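Local coordinates for protein NUDIX hydrolase (Nitrosomonas europaea, PDB 2B0V) that probably hydrolyses nucleoside di- and triphosphates and thiamine diphosphate as a magnesium-dependent member of the Nudix family, at residues L23-P28 and I33-P38; F87-Q92 and D145-Y150; Y73-A78 and H124-V129. All coordinates share one frame; numbering follows the deposited sequence.

Interaction 1 (L23-P28 and I33-P38); sequences LVEEIP and IKLNQP
Glu26 reaches along one face of the hairpin to Asn36, where its OE2 accepts a hydrogen bond from Asn36 ND2 at 3.1 Å. Its CG stands between the backbone N and the carbonyl carbon (chi1 64°), and the extended chain beyond carries the carboxylate to the amide. OE2 is approached on its syn side, though 28° out of the carboxylate plane, and the carboxylate and amide planes are nearly perpendicular (83°). OE2 also forms a salt bridge with Arg125, and Asn36 OD1 accepts from Arg86. An alanine in place of Glu26 would probably leave Asn36 ND2 without this acceptor and Arg125 without its carboxylate mate.

Beneath these side chains lies an antiparallel beta hairpin. Val24 and Asn36 form one hydrogen-bonded pair, with Val24 N to Asn36 O at 2.8 Å, and Glu26 and Lys34 form the other, with Lys34 N to Glu26 O at 2.7 Å. Between them, Glu25 and Leu35 make a non-hydrogen-bonded pair whose side chains share the reverse face. There Glu25 CG lies 3.8 Å from Leu35 CD1, while Glu25 OE1 forms a salt bridge with Arg108. Leu23 and Leu35 meet at about a right angle, Leu23 CD1 sitting 3.7 Å from Leu35 CD2, and both also touch Phe112. Each face thus pairs aliphatic side chains, Leu23 and Leu35 or Val24, with polar ends, Glu25 or Glu26 and Asn36, that bind three arginines.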
loop_
_atom_site.group_PDB
_atom_site.type_symbol
_atom_site.label_atom_id
_atom_site.label_comp_id
_atom_site.label_asym_id
_atom_site.label_seq_id
_atom_site.Cartn_x
_atom_site.Cartn_y
_atom_site.Cartn_z
ATOM N N LEU A 23 -6.569 -5.122 -2.509
ATOM C CA LEU A 23 -6.706 -3.676 -2.483
ATOM C C LEU A 23 -7.767 -3.305 -1.508
ATOM O O LEU A 23 -8.577 -4.158 -1.091
ATOM C CB LEU A 23 -7.095 -3.139 -3.869
ATOM C CG LEU A 23 -6.107 -3.393 -5.025
ATOM C CD1 LEU A 23 -6.684 -2.901 -6.400
ATOM C CD2 LEU A 23 -4.682 -2.797 -4.744
ATOM N N VAL A 24 -7.829 -2.027 -1.190
ATOM C CA VAL A 24 -8.895 -1.559 -0.318
ATOM C C VAL A 24 -9.760 -0.548 -1.043
ATOM O O VAL A 24 -9.252 0.232 -1.846
ATOM C CB VAL A 24 -8.369 -0.953 1.016
ATOM C CG1 VAL A 24 -7.674 -2.023 1.870
ATOM C CG2 VAL A 24 -7.461 0.239 0.756
ATOM N N GLU A 25 -11.072 -0.587 -0.777
ATOM C CA GLU A 25 -11.948 0.536 -1.094
ATOM C C GLU A 25 -12.068 1.353 0.181
ATOM O O GLU A 25 -12.358 0.820 1.254
ATOM C CB GLU A 25 -13.314 0.043 -1.586
ATOM C CG GLU A 25 -13.139 -0.730 -2.886
ATOM C CD GLU A 25 -14.431 -1.288 -3.463
ATOM O OE1 GLU A 25 -15.382 -1.561 -2.688
ATOM O OE2 GLU A 25 -14.476 -1.418 -4.703
ATOM N N GLU A 26 -11.785 2.644 0.067
ATOM C CA GLU A 26 -11.647 3.505 1.241
ATOM C C GLU A 26 -12.262 4.874 0.962
ATOM O O GLU A 26 -12.430 5.275 -0.193
ATOM C CB GLU A 26 -10.163 3.664 1.614
ATOM C CG GLU A 26 -9.347 4.391 0.519
ATOM C CD GLU A 26 -7.852 4.313 0.783
ATOM O OE1 GLU A 26 -7.435 3.456 1.617
ATOM O OE2 GLU A 26 -7.117 5.101 0.142
ATOM N N ILE A 27 -12.640 5.553 2.034
ATOM C CA ILE A 27 -13.180 6.907 1.912
ATOM C C ILE A 27 -12.200 7.804 2.672
ATOM O O ILE A 27 -12.293 7.910 3.902
ATOM C CB ILE A 27 -14.590 6.992 2.498
ATOM C CG1 ILE A 27 -15.508 5.989 1.784
ATOM C CG2 ILE A 27 -15.119 8.407 2.387
ATOM C CD1 ILE A 27 -16.930 5.919 2.347
ATOM N N PRO A 28 -11.247 8.433 1.948
ATOM C CA PRO A 28 -10.194 9.241 2.608
ATOM C C PRO A 28 -10.701 10.546 3.203
ATOM O O PRO A 28 -10.138 11.048 4.192
ATOM C CB PRO A 28 -9.207 9.564 1.465
ATOM C CG PRO A 28 -9.588 8.680 0.335
ATOM C CD PRO A 28 -11.074 8.409 0.487
ATOM N N ILE A 33 -15.832 6.933 -2.476
ATOM C CA ILE A 33 -15.047 5.711 -2.411
ATOM C C ILE A 33 -13.890 5.711 -3.425
ATOM O O ILE A 33 -14.070 5.983 -4.622
ATOM C CB ILE A 33 -15.922 4.441 -2.567
ATOM C CG1 ILE A 33 -16.971 4.377 -1.448
ATOM C CG2 ILE A 33 -15.084 3.132 -2.511
ATOM C CD1 ILE A 33 -18.017 3.236 -1.599
ATOM N N LYS A 34 -12.702 5.359 -2.918
ATOM C CA LYS A 34 -11.507 5.294 -3.735
ATOM C C LYS A 34 -10.898 3.907 -3.594
ATOM O O LYS A 34 -11.074 3.249 -2.556
ATOM C CB LYS A 34 -10.474 6.352 -3.301
ATOM C CG LYS A 34 -10.959 7.818 -3.388
ATOM C CD LYS A 34 -11.274 8.225 -4.842
ATOM C CE LYS A 34 -11.840 9.635 -4.894
ATOM N NZ LYS A 34 -12.080 10.083 -6.313
ATOM N N LEU A 35 -10.224 3.453 -4.633
ATOM C CA LEU A 35 -9.450 2.196 -4.601
ATOM C C LEU A 35 -7.953 2.489 -4.376
ATOM O O LEU A 35 -7.382 3.419 -4.966
ATOM C CB LEU A 35 -9.618 1.505 -5.953
ATOM C CG LEU A 35 -9.147 0.063 -6.048
ATOM C CD1 LEU A 35 -10.043 -0.828 -5.172
ATOM C CD2 LEU A 35 -9.164 -0.375 -7.541
ATOM N N ASN A 36 -7.302 1.660 -3.566
ATOM C CA ASN A 36 -5.895 1.914 -3.242
ATOM C C ASN A 36 -5.225 0.619 -2.787
ATOM O O ASN A 36 -5.895 -0.336 -2.391
ATOM C CB ASN A 36 -5.807 2.967 -2.113
ATOM C CG ASN A 36 -4.423 3.641 -1.984
ATOM O OD1 ASN A 36 -3.524 3.448 -2.788
ATOM N ND2 ASN A 36 -4.295 4.492 -0.962
ATOM N N GLN A 37 -3.900 0.551 -2.848
ATOM C CA GLN A 37 -3.202 -0.492 -2.080
ATOM C C GLN A 37 -3.428 -0.254 -0.575
ATOM O O GLN A 37 -3.683 0.893 -0.178
ATOM C CB GLN A 37 -1.694 -0.410 -2.338
ATOM C CG GLN A 37 -1.214 -1.045 -3.619
ATOM C CD GLN A 37 -1.460 -0.108 -4.821
ATOM O OE1 GLN A 37 -1.484 1.135 -4.686
ATOM N NE2 GLN A 37 -1.576 -0.706 -5.996
ATOM N N PRO A 38 -3.274 -1.303 0.260
ATOM C CA PRO A 38 -3.119 -1.087 1.695
ATOM C C PRO A 38 -1.911 -0.164 1.879
ATOM O O PRO A 38 -0.840 -0.436 1.325
ATOM C CB PRO A 38 -2.758 -2.496 2.211
ATOM C CG PRO A 38 -3.446 -3.385 1.278
ATOM C CD PRO A 38 -3.142 -2.724 -0.091
#

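Interaction 2 (F87-Q92 and D145-Y150); sequences FTFSGQ and DILQYY. With NA (sodium ion), chain C.
The ring of Phe89 is met at its edge, in plane, by Leu147, whose CD1 comes within 3.7 Å of Phe89 CZ; the two side chains approach from opposite directions. The Phe87 ring meets the other branch at a slant, with Leu147 CD2 4.1 Å from Phe87 CE1. A forked leucine suits this place because each methyl can serve a different phenylalanine. Leu147 is modelled in two conformers, however, so these distances belong to one of them. Alternation along the strand puts both phenylalanines on one side, and their similar first torsions, CG anti to the carbonyl carbon (chi1 -73° in Phe87 and -61° in Phe89), lean the two rings the same way.

Strand 82-96 belongs to the mixed sheet of the Nudix fold, and helix 48-60, the helix of the Nudix box, packs on this side: Ile48 touches both rings, and Ile49 and Cys52 touch Phe89. The segment 145-150 is part of the C-terminal tail, whose Leu147 extends the same apolar layer.

Past Leu147 the tail turns polar and carries a sodium ion. Gln148 binds it through OE1 at 2.3 Å, and four waters complete the observed shell. Two of these waters donate to the backbone oxygens of Asp145 and Leu147. Gln148 NE2, on the other side of the amide, donates to Tyr149 O at 3.2 Å from above the carbonyl plane, which helps fix the rotation of the amide.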
loop_
_atom_site.group_PDB
_atom_site.type_symbol
_atom_site.label_atom_id
_atom_site.label_comp_id
_atom_site.label_asym_id
_atom_site.label_seq_id
_atom_site.Cartn_x
_atom_site.Cartn_y
_atom_site.Cartn_z
ATOM N N PHE A 87 7.182 4.389 -0.206
ATOM C CA PHE A 87 7.976 3.144 -0.344
ATOM C C PHE A 87 7.023 2.006 -0.549
ATOM O O PHE A 87 6.207 1.768 0.327
ATOM C CB PHE A 87 8.724 2.876 0.946
ATOM C CG PHE A 87 9.889 3.826 1.174
ATOM C CD1 PHE A 87 11.212 3.391 0.960
ATOM C CD2 PHE A 87 9.647 5.154 1.598
ATOM C CE1 PHE A 87 12.299 4.284 1.158
ATOM C CE2 PHE A 87 10.727 6.065 1.802
ATOM C CZ PHE A 87 12.047 5.629 1.579
ATOM N N THR A 88 7.177 1.283 -1.672
ATOM C CA THR A 88 6.187 0.243 -2.032
ATOM C C THR A 88 6.908 -1.088 -1.959
ATOM O O THR A 88 8.021 -1.227 -2.476
ATOM C CB THR A 88 5.682 0.488 -3.453
ATOM O OG1 THR A 88 5.174 1.827 -3.531
ATOM C CG2 THR A 88 4.584 -0.480 -3.759
ATOM N N PHE A 89 6.260 -2.054 -1.311
ATOM C CA PHE A 89 6.838 -3.394 -1.141
ATOM C C PHE A 89 5.910 -4.437 -1.704
ATOM O O PHE A 89 4.679 -4.249 -1.673
ATOM C CB PHE A 89 7.028 -3.693 0.355
ATOM C CG PHE A 89 7.957 -2.732 1.006
ATOM C CD1 PHE A 89 9.311 -3.018 1.074
ATOM C CD2 PHE A 89 7.462 -1.535 1.560
ATOM C CE1 PHE A 89 10.185 -2.103 1.681
ATOM C CE2 PHE A 89 8.304 -0.642 2.161
ATOM C CZ PHE A 89 9.664 -0.917 2.223
ATOM N N SER A 90 6.465 -5.573 -2.138
ATOM C CA SER A 90 5.635 -6.739 -2.455
ATOM C C SER A 90 5.915 -7.832 -1.418
ATOM O O SER A 90 7.033 -7.930 -0.857
ATOM C CB SER A 90 5.944 -7.241 -3.880
ATOM O OG SER A 90 5.200 -8.400 -4.169
ATOM N N GLY A 91 4.903 -8.647 -1.162
ATOM C CA GLY A 91 5.080 -9.761 -0.257
ATOM C C GLY A 91 3.849 -10.632 -0.225
ATOM O O GLY A 91 2.915 -10.453 -1.031
ATOM N N GLN A 92 3.867 -11.581 0.699
ATOM C CA GLN A 92 2.738 -12.479 0.892
ATOM C C GLN A 92 1.856 -12.076 2.045
ATOM O O GLN A 92 2.323 -11.473 3.032
ATOM C CB GLN A 92 3.244 -13.858 1.217
ATOM C CG GLN A 92 4.140 -14.497 0.179
ATOM C CD GLN A 92 4.598 -15.877 0.627
ATOM O OE1 GLN A 92 3.775 -16.731 0.968
ATOM N NE2 GLN A 92 5.919 -16.095 0.653
ATOM N N ASP A 145 17.014 -5.201 2.016
ATOM C CA ASP A 145 18.161 -4.681 2.768
ATOM C C ASP A 145 18.859 -3.470 2.128
ATOM O O ASP A 145 19.905 -3.007 2.622
ATOM C CB ASP A 145 19.083 -5.820 3.241
ATOM C CG ASP A 145 19.961 -6.343 2.172
ATOM O OD1 ASP A 145 19.715 -6.069 0.986
ATOM O OD2 ASP A 145 20.952 -7.037 2.537
ATOM N N ILE A 146 18.259 -2.930 1.055
ATOM C CA ILE A 146 18.564 -1.561 0.653
ATOM C C ILE A 146 18.364 -0.609 1.847
ATOM O O ILE A 146 19.138 0.373 2.027
ATOM C CB ILE A 146 17.669 -1.109 -0.521
ATOM C CG1 ILE A 146 18.158 -1.778 -1.790
ATOM C CG2 ILE A 146 17.828 0.393 -0.715
ATOM C CD1 ILE A 146 17.244 -1.639 -3.004
ATOM N N LEU A 147 17.348 -0.913 2.655
ATOM C CA LEU A 147 16.962 -0.065 3.783
ATOM C C LEU A 147 17.722 -0.516 5.002
ATOM O O LEU A 147 17.767 -1.726 5.260
ATOM C CB LEU A 147 15.464 -0.241 4.049
ATOM C CG LEU A 147 14.528 0.612 3.197
ATOM C CD1 LEU A 147 13.102 0.054 3.299
ATOM C CD2 LEU A 147 14.615 2.042 3.708
ATOM N N GLN A 148 18.306 0.429 5.734
ATOM C CA GLN A 148 18.969 0.097 7.011
ATOM C C GLN A 148 18.314 0.919 8.083
ATOM O O GLN A 148 18.414 2.152 8.031
ATOM C CB GLN A 148 20.463 0.423 6.966
ATOM C CG GLN A 148 21.127 0.055 8.334
ATOM C CD GLN A 148 21.063 -1.429 8.622
ATOM O OE1 GLN A 148 21.638 -2.237 7.888
ATOM N NE2 GLN A 148 20.330 -1.812 9.676
ATOM N N TYR A 149 17.680 0.258 9.046
ATOM C CA TYR A 149 16.984 0.951 10.128
ATOM C C TYR A 149 17.849 0.896 11.372
ATOM O O TYR A 149 18.486 -0.109 11.645
ATOM C CB TYR A 149 15.668 0.229 10.424
ATOM C CG TYR A 149 14.851 0.821 11.543
ATOM C CD1 TYR A 149 14.428 2.147 11.502
ATOM C CD2 TYR A 149 14.467 0.026 12.656
ATOM C CE1 TYR A 149 13.653 2.685 12.539
ATOM C CE2 TYR A 149 13.676 0.563 13.684
ATOM C CZ TYR A 149 13.284 1.869 13.622
ATOM O OH TYR A 149 12.512 2.394 14.636
ATOM N N TYR A 150 17.879 2.005 12.108
ATOM C CA TYR A 150 18.588 2.059 13.398
ATOM C C TYR A 150 17.569 2.422 14.439
ATOM O O TYR A 150 17.007 3.520 14.437
ATOM C CB TYR A 150 19.661 3.138 13.378
ATOM C CG TYR A 150 20.818 2.858 12.459
ATOM C CD1 TYR A 150 21.998 2.294 12.948
ATOM C CD2 TYR A 150 20.751 3.171 11.100
ATOM C CE1 TYR A 150 23.062 2.050 12.110
ATOM C CE2 TYR A 150 21.811 2.940 10.278
ATOM C CZ TYR A 150 22.953 2.371 10.775
ATOM O OH TYR A 150 24.000 2.166 9.920
HETATM NA NA NA C . 21.001 -4.393 7.206
HETATM O O HOH W 1 21.289 -3.494 4.916
HETATM O O HOH W 2 18.558 -3.827 6.739
HETATM O O HOH W 3 20.233 -4.800 9.591
HETATM O O HOH W 4 20.608 -6.611 6.554
#

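Interaction 3 (Y73-A78 and H124-V129); sequences YHWTCA and HRTPLV. With EDO (1,2-ethanediol), chain D.
Leu128 points its side chain at the indole of Trp75 and lies over one face of the six-membered ring, the two side chains coming from opposite directions. Leu128 CG stands 3.8 Å above the indole plane, displaced toward the rim; the methyl CD1 is modelled over the same face, but closer than atoms can sit, and Leu128 has two deposited conformers, so the detail of that approach is doubtful. In the conformer given, and with the same doubt, Leu128 also borders Tyr73 CB. Trp75 takes the position in which CG lies between the backbone N and the carbonyl carbon (chi1 88°), and this lays the broad ring under the leucine. Thr126 adds a slanting contact, its CG2 4.3 Å from Trp75 CZ2.

The contact sets the start of helix 128-137 against strand 62-77 of the Nudix sheet. Thr126 suits the entry to this helix because its short hydroxyl can reach forward to the first turn: OG1 accepts a capping bond from Leu128 N at 3.0 Å, while its methyl remains available to the tryptophan. Tyr73 reaches further along the same helix, where its OH hydrogen-bonds Asp135 OD2. Trp75 also meets the ring of Tyr84 on the neighbouring strand, their planes about 25° apart.

Arg125, just ahead of the cap, directs its guanidinium elsewhere. Its NH1 makes a weak hydrogen bond, 3.1 Å long, to O1 of a 1,2-ethanediol, probably from the crystallisation liquor, that is also hydrogen-bonded to Glu59 of the Nudix helix.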
loop_
_atom_site.group_PDB
_atom_site.type_symbol
_atom_site.label_atom_id
_atom_site.label_comp_id
_atom_site.label_asym_id
_atom_site.label_seq_id
_atom_site.Cartn_x
_atom_site.Cartn_y
_atom_site.Cartn_z
ATOM N N TYR A 73 8.355 6.204 -4.759
ATOM C CA TYR A 73 7.694 7.199 -5.634
ATOM C C TYR A 73 7.630 8.525 -4.952
ATOM O O TYR A 73 7.163 8.609 -3.819
ATOM C CB TYR A 73 6.241 6.732 -6.009
ATOM C CG TYR A 73 6.257 5.355 -6.659
ATOM C CD1 TYR A 73 6.390 5.227 -8.059
ATOM C CD2 TYR A 73 6.221 4.191 -5.886
ATOM C CE1 TYR A 73 6.441 3.964 -8.663
ATOM C CE2 TYR A 73 6.306 2.926 -6.491
ATOM C CZ TYR A 73 6.433 2.837 -7.883
ATOM O OH TYR A 73 6.523 1.606 -8.477
ATOM N N HIS A 74 8.130 9.552 -5.630
ATOM C CA HIS A 74 8.235 10.869 -5.036
ATOM C C HIS A 74 7.331 11.768 -5.862
ATOM O O HIS A 74 7.617 12.046 -7.014
ATOM C CB HIS A 74 9.727 11.289 -5.107
ATOM C CG HIS A 74 10.009 12.676 -4.610
ATOM N ND1 HIS A 74 11.239 13.273 -4.767
ATOM C CD2 HIS A 74 9.217 13.591 -4.005
ATOM C CE1 HIS A 74 11.211 14.484 -4.246
ATOM N NE2 HIS A 74 9.984 14.720 -3.808
ATOM N N TRP A 75 6.217 12.192 -5.286
ATOM C CA TRP A 75 5.312 13.057 -6.056
ATOM C C TRP A 75 4.553 14.035 -5.203
ATOM O O TRP A 75 4.529 13.908 -3.987
ATOM C CB TRP A 75 4.373 12.199 -6.877
ATOM C CG TRP A 75 3.176 11.817 -6.171
ATOM C CD1 TRP A 75 1.904 12.323 -6.354
ATOM C CD2 TRP A 75 3.086 10.858 -5.142
ATOM N NE1 TRP A 75 1.040 11.725 -5.489
ATOM C CE2 TRP A 75 1.727 10.820 -4.726
ATOM C CE3 TRP A 75 4.018 10.025 -4.517
ATOM C CZ2 TRP A 75 1.276 9.974 -3.725
ATOM C CZ3 TRP A 75 3.573 9.164 -3.518
ATOM C CH2 TRP A 75 2.214 9.150 -3.122
ATOM N N THR A 76 3.942 15.026 -5.848
ATOM C CA THR A 76 3.105 15.989 -5.152
ATOM C C THR A 76 1.674 15.863 -5.641
ATOM O O THR A 76 1.421 15.842 -6.838
ATOM C CB THR A 76 3.609 17.421 -5.366
ATOM O OG1 THR A 76 4.973 17.474 -4.930
ATOM C CG2 THR A 76 2.762 18.411 -4.552
ATOM N N CYS A 77 0.767 15.709 -4.690
ATOM C CA CYS A 77 -0.639 15.647 -4.970
ATOM C C CYS A 77 -1.103 17.090 -5.147
ATOM O O CYS A 77 -1.067 17.866 -4.192
ATOM C CB CYS A 77 -1.344 14.977 -3.795
ATOM S SG CYS A 77 -3.129 15.079 -3.933
ATOM N N ALA A 78 -1.475 17.464 -6.371
ATOM C CA ALA A 78 -1.831 18.862 -6.666
ATOM C C ALA A 78 -3.056 19.360 -5.874
ATOM O O ALA A 78 -3.124 20.536 -5.485
ATOM C CB ALA A 78 -2.045 19.050 -8.168
ATOM N N HIS A 124 -9.359 5.426 -8.629
ATOM C CA HIS A 124 -8.098 5.168 -7.915
ATOM C C HIS A 124 -7.770 6.378 -7.041
ATOM O O HIS A 124 -7.945 7.544 -7.461
ATOM C CB HIS A 124 -6.951 4.942 -8.869
ATOM C CG HIS A 124 -7.020 3.654 -9.607
ATOM N ND1 HIS A 124 -5.989 3.217 -10.405
ATOM C CD2 HIS A 124 -7.980 2.702 -9.667
ATOM C CE1 HIS A 124 -6.324 2.070 -10.965
ATOM N NE2 HIS A 124 -7.522 1.730 -10.528
ATOM N N ARG A 125 -7.240 6.101 -5.848
ATOM C CA ARG A 125 -6.883 7.187 -4.950
ATOM C C ARG A 125 -5.841 8.144 -5.565
ATOM O O ARG A 125 -5.971 9.361 -5.454
ATOM C CB ARG A 125 -6.426 6.637 -3.598
ATOM C CG ARG A 125 -5.874 7.685 -2.659
ATOM C CD ARG A 125 -6.780 7.884 -1.503
ATOM N NE ARG A 125 -6.324 8.884 -0.517
ATOM C CZ ARG A 125 -5.884 8.608 0.717
ATOM N NH1 ARG A 125 -5.786 7.342 1.149
ATOM N NH2 ARG A 125 -5.533 9.610 1.536
ATOM N N THR A 126 -4.836 7.593 -6.224
ATOM C CA THR A 126 -3.794 8.421 -6.888
ATOM C C THR A 126 -3.323 7.668 -8.124
ATOM O O THR A 126 -3.629 6.488 -8.266
ATOM C CB THR A 126 -2.537 8.617 -5.985
ATOM O OG1 THR A 126 -1.838 7.374 -5.876
ATOM C CG2 THR A 126 -2.891 9.164 -4.560
ATOM N N PRO A 127 -2.569 8.344 -9.015
ATOM C CA PRO A 127 -1.969 7.656 -10.145
ATOM C C PRO A 127 -1.000 6.532 -9.753
ATOM O O PRO A 127 -0.686 5.657 -10.595
ATOM C CB PRO A 127 -1.233 8.791 -10.887
ATOM C CG PRO A 127 -1.974 10.011 -10.507
ATOM C CD PRO A 127 -2.246 9.787 -9.046
ATOM N N LEU A 128 -0.555 6.515 -8.492
ATOM C CA LEU A 128 0.383 5.491 -8.033
ATOM C C LEU A 128 -0.229 4.113 -7.863
ATOM O O LEU A 128 0.496 3.093 -7.845
ATOM C CB LEU A 128 1.067 5.917 -6.731
ATOM C CG LEU A 128 1.795 7.258 -6.688
ATOM C CD1 LEU A 128 2.634 7.205 -5.434
ATOM C CD2 LEU A 128 2.642 7.531 -7.955
ATOM N N VAL A 129 -1.560 4.080 -7.738
ATOM C CA VAL A 129 -2.240 2.794 -7.562
ATOM C C VAL A 129 -1.929 1.945 -8.771
ATOM O O VAL A 129 -1.522 0.768 -8.652
ATOM C CB VAL A 129 -3.761 2.965 -7.391
ATOM C CG1 VAL A 129 -4.412 1.620 -7.249
ATOM C CG2 VAL A 129 -4.029 3.779 -6.131
HETATM C C1 EDO D . -4.484 4.681 4.089
HETATM O O1 EDO D . -4.119 5.250 2.790
HETATM C C2 EDO D . -3.958 5.422 5.338
HETATM O O2 EDO D . -3.803 4.587 6.530
#

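Along the chain interaction 1 closes first, and then interactions 2 and 3 cross, their segments alternating. All three reach the same mixed sheet. The centres of interactions 1 and 2 are about 22 Å apart, on opposite sides of the chain's centre; that of interaction 3 lies about 13 Å from the first and 20 Å from the second. Interactions 1 and 3 touch directly: the loop before helix 128-137 lies against the hairpin, with a probable hydrogen bond from Arg125 N to Leu35 O (2.8 Å). Interactions 2 and 3 use neighbouring strands, 82-96 and 62-77, and meet where Thr88 packs on Tyr73. Interaction 1 is internal to the sheet, while interactions 3 and 2 lay helix 128-137 and the C-terminal tail against it.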